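Local coordinates for LPXTG cell wall surface protein (Streptococcus gordonii, PDB 4IGB) that is a cell-wall-anchored surface protein, here its N-terminal N1 and N2 domains, that probably serves as an adhesin in bacterial attachment, at residues Val136-Ser140 and Glu151-Tyr157. Residues are numbered along the deposited sequence; the frame is centred on the assembly and turned at random.
Sequences VEFFS and EIGNVPY
Ser140 and Glu151 meet as an antiparallel hydrogen-bonded pair. Ser140 N donates to Glu151 O at 2.9 Å, in the carbonyl plane, and Glu151 N returns a bond to Ser140 O at 2.8 Å. Beside them Phe139 faces Ile152 in a non-hydrogen-bonded pair. Ile152 CG1 touches the edge of the Phe139 ring, 4.0 Å from Phe139 CD1. Further along, Gly153 N reaches Phe138 O at 3.1 Å, but from well above the carbonyl plane (58° out). Phe138 and Phe139 both sit opposite Phe72, which makes a classic beta bulge in strand 135-142. This strand and 149-153 form a hairpin in the six-stranded antiparallel sheet of the N-terminal domain. Past Gly153 strand 149-153 ends, and the chain runs through Val155 and Pro156 beside the Glu137 side chain. That side chain is bent at chi2 (76°), with Glu137 CG 3.2 Å from Val155 O. Its carboxylate stands nearly perpendicular to the Tyr157 ring (82°), and OE2 lies near the ring edge. Glu137 OE2 accepts from Asn71 ND2 and also meets a water that bonds Ser140 OG. A second water joins Ser140 OG to Glu151 OE1. Tyr157 OH donates to the syn lone pair of Glu151 OE2 at 2.6 Å, which ties the loop back to the strand, and Ser280 OG also bonds Glu151 OE2.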
ATOM      1  N   VAL B 136      -7.855  18.826  21.056  1.00 20.35           N
ATOM      2  CA  VAL B 136      -8.362  17.473  20.901  1.00 19.62           C
ATOM      3  C   VAL B 136      -7.350  16.662  20.086  1.00 23.12           C
ATOM      4  O   VAL B 136      -6.789  17.149  19.100  1.00 24.48           O
ATOM      5  CB  VAL B 136      -9.755  17.467  20.219  1.00 25.15           C
ATOM      6  CG1 VAL B 136     -10.173  16.064  19.830  1.00 15.96           C
ATOM      7  CG2 VAL B 136     -10.806  18.107  21.126  1.00 29.47           C
ATOM      8  N   GLU B 137      -7.114  15.430  20.513  1.00 26.17           N
ATOM      9  CA  GLU B 137      -6.166  14.537  19.861  1.00 27.03           C
ATOM     10  C   GLU B 137      -6.680  14.099  18.485  1.00 21.53           C
ATOM     11  O   GLU B 137      -7.871  13.837  18.321  1.00 18.33           O
ATOM     12  CB  GLU B 137      -5.964  13.308  20.752  1.00 20.48           C
ATOM     13  CG  GLU B 137      -4.945  12.302  20.237  1.00 19.81           C
ATOM     14  CD  GLU B 137      -3.505  12.761  20.442  1.00 25.56           C
ATOM     15  OE1 GLU B 137      -3.226  13.505  21.410  1.00 20.72           O
ATOM     16  OE2 GLU B 137      -2.645  12.376  19.618  1.00 26.57           O
ATOM     17  N   PHE B 138      -5.799  14.010  17.494  1.00 22.23           N
ATOM     18  CA  PHE B 138      -6.202  13.355  16.248  1.00 19.77           C
ATOM     19  C   PHE B 138      -5.159  12.445  15.607  1.00 17.95           C
ATOM     20  O   PHE B 138      -5.514  11.548  14.851  1.00 16.05           O
ATOM     21  CB  PHE B 138      -6.761  14.358  15.222  1.00 17.28           C
ATOM     22  CG  PHE B 138      -5.718  15.180  14.524  1.00 19.11           C
ATOM     23  CD1 PHE B 138      -5.282  14.831  13.256  1.00 22.13           C
ATOM     24  CD2 PHE B 138      -5.189  16.325  15.122  1.00 15.64           C
ATOM     25  CE1 PHE B 138      -4.330  15.598  12.601  1.00 20.81           C
ATOM     26  CE2 PHE B 138      -4.233  17.087  14.473  1.00 14.77           C
ATOM     27  CZ  PHE B 138      -3.809  16.736  13.212  1.00 15.97           C
ATOM     28  N   PHE B 139      -3.883  12.649  15.922  1.00 18.64           N
ATOM     29  CA  PHE B 139      -2.822  11.974  15.187  1.00 13.09           C
ATOM     30  C   PHE B 139      -1.495  11.963  15.927  1.00 23.40           C
ATOM     31  O   PHE B 139      -1.097  12.964  16.532  1.00 16.32           O
ATOM     32  CB  PHE B 139      -2.643  12.660  13.817  1.00 14.68           C
ATOM     33  CG  PHE B 139      -1.515  12.105  12.989  1.00 16.22           C
ATOM     34  CD1 PHE B 139      -1.632  10.869  12.368  1.00 17.62           C
ATOM     35  CD2 PHE B 139      -0.346  12.833  12.810  1.00 19.96           C
ATOM     36  CE1 PHE B 139      -0.605  10.361  11.581  1.00 15.86           C
ATOM     37  CE2 PHE B 139       0.693  12.327  12.021  1.00 20.81           C
ATOM     38  CZ  PHE B 139       0.562  11.095  11.417  1.00 12.26           C
ATOM     39  N   SER B 140      -0.791  10.835  15.860  1.00 14.88           N
ATOM     40  CA  SER B 140       0.554  10.775  16.423  1.00 15.83           C
ATOM     41  C   SER B 140       1.398   9.825  15.614  1.00 16.93           C
ATOM     42  O   SER B 140       0.877   8.949  14.906  1.00 17.89           O
ATOM     43  CB  SER B 140       0.546  10.346  17.905  1.00 14.92           C
ATOM     44  OG  SER B 140       0.132   8.992  18.044  1.00 25.08           O
ATOM     45  N   GLU B 151      -0.607   6.682  14.304  1.00 17.01           N
ATOM     46  CA  GLU B 151      -1.836   6.446  15.042  1.00 16.64           C
ATOM     47  C   GLU B 151      -2.836   7.558  14.798  1.00 18.08           C
ATOM     48  O   GLU B 151      -2.489   8.720  14.902  1.00 22.23           O
ATOM     49  CB  GLU B 151      -1.502   6.384  16.530  1.00 18.98           C
ATOM     50  CG  GLU B 151      -2.688   6.246  17.468  1.00 18.19           C
ATOM     51  CD  GLU B 151      -2.241   5.855  18.869  1.00 26.83           C
ATOM     52  OE1 GLU B 151      -1.038   5.545  19.029  1.00 23.30           O
ATOM     53  OE2 GLU B 151      -3.083   5.866  19.804  1.00 29.17           O
ATOM     54  N   ILE B 152      -4.072   7.197  14.464  1.00 16.49           N
ATOM     55  CA  ILE B 152      -5.143   8.172  14.317  1.00 21.88           C
ATOM     56  C   ILE B 152      -6.207   7.874  15.357  1.00 23.95           C
ATOM     57  O   ILE B 152      -6.578   6.717  15.550  1.00 23.29           O
ATOM     58  CB  ILE B 152      -5.759   8.127  12.916  1.00 19.44           C
ATOM     59  CG1 ILE B 152      -4.675   8.329  11.856  1.00 20.46           C
ATOM     60  CG2 ILE B 152      -6.823   9.190  12.776  1.00 16.32           C
ATOM     61  CD1 ILE B 152      -5.135   8.063  10.452  1.00 19.11           C
ATOM     62  N   GLY B 153      -6.689   8.905  16.045  1.00 20.45           N
ATOM     63  CA  GLY B 153      -7.642   8.693  17.124  1.00 20.03           C
ATOM     64  C   GLY B 153      -7.687   9.873  18.079  1.00 24.86           C
ATOM     65  O   GLY B 153      -6.916  10.824  17.931  1.00 21.61           O
ATOM     66  N   ASN B 154      -8.587   9.812  19.062  1.00 24.73           N
ATOM     67  CA  ASN B 154      -8.807  10.935  19.978  1.00 16.95           C
ATOM     68  C   ASN B 154      -8.448  10.592  21.424  1.00 24.84           C
ATOM     69  O   ASN B 154      -8.944  11.208  22.367  1.00 21.97           O
ATOM     70  CB  ASN B 154     -10.252  11.397  19.905  1.00 17.89           C
ATOM     71  CG  ASN B 154     -11.228  10.342  20.397  1.00 17.66           C
ATOM     72  OD1 ASN B 154     -10.864   9.180  20.577  1.00 24.06           O
ATOM     73  ND2 ASN B 154     -12.472  10.746  20.615  1.00 19.36           N
ATOM     74  N   VAL B 155      -7.596   9.592  21.599  1.00 15.88           N
ATOM     75  CA  VAL B 155      -7.065   9.316  22.918  1.00 22.25           C
ATOM     76  C   VAL B 155      -5.812  10.157  23.133  1.00 17.12           C
ATOM     77  O   VAL B 155      -4.808   9.956  22.450  1.00 22.75           O
ATOM     78  CB  VAL B 155      -6.691   7.838  23.072  1.00 25.75           C
ATOM     79  CG1 VAL B 155      -6.246   7.579  24.490  1.00 21.61           C
ATOM     80  CG2 VAL B 155      -7.878   6.950  22.707  1.00 24.37           C
ATOM     81  N   PRO B 156      -5.857  11.094  24.085  1.00 20.01           N
ATOM     82  CA  PRO B 156      -4.684  11.935  24.330  1.00 23.57           C
ATOM     83  C   PRO B 156      -3.428  11.136  24.674  1.00 30.22           C
ATOM     84  O   PRO B 156      -3.475  10.050  25.277  1.00 24.19           O
ATOM     85  CB  PRO B 156      -5.093  12.761  25.556  1.00 23.82           C
ATOM     86  CG  PRO B 156      -6.572  12.710  25.576  1.00 23.39           C
ATOM     87  CD  PRO B 156      -6.943  11.382  25.039  1.00 20.24           C
ATOM     88  N   TYR B 157      -2.295  11.692  24.269  1.00 22.70           N
ATOM     89  CA  TYR B 157      -1.014  11.335  24.852  1.00 26.76           C
ATOM     90  C   TYR B 157      -0.506  12.604  25.491  1.00 25.44           C
ATOM     91  O   TYR B 157      -0.560  13.664  24.882  1.00 20.66           O
ATOM     92  CB  TYR B 157      -0.051  10.833  23.780  1.00 20.60           C
ATOM     93  CG  TYR B 157      -0.457   9.486  23.256  1.00 30.66           C
ATOM     94  CD1 TYR B 157      -0.074   8.326  23.919  1.00 21.68           C
ATOM     95  CD2 TYR B 157      -1.256   9.370  22.124  1.00 21.48           C
ATOM     96  CE1 TYR B 157      -0.455   7.090  23.464  1.00 26.08           C
ATOM     97  CE2 TYR B 157      -1.639   8.132  21.653  1.00 25.65           C
ATOM     98  CZ  TYR B 157      -1.236   6.991  22.333  1.00 25.71           C
ATOM     99  OH  TYR B 157      -1.603   5.740  21.887  1.00 24.14           O
TER
HETATM  100  O   HOH W   1      -8.921  14.204  22.439  1.00 21.94           O
HETATM  101  O   HOH W   2      -2.880   9.579  18.212  1.00 24.26           O
HETATM  102  O   HOH W   3       1.474   6.480  18.023  1.00 18.15           O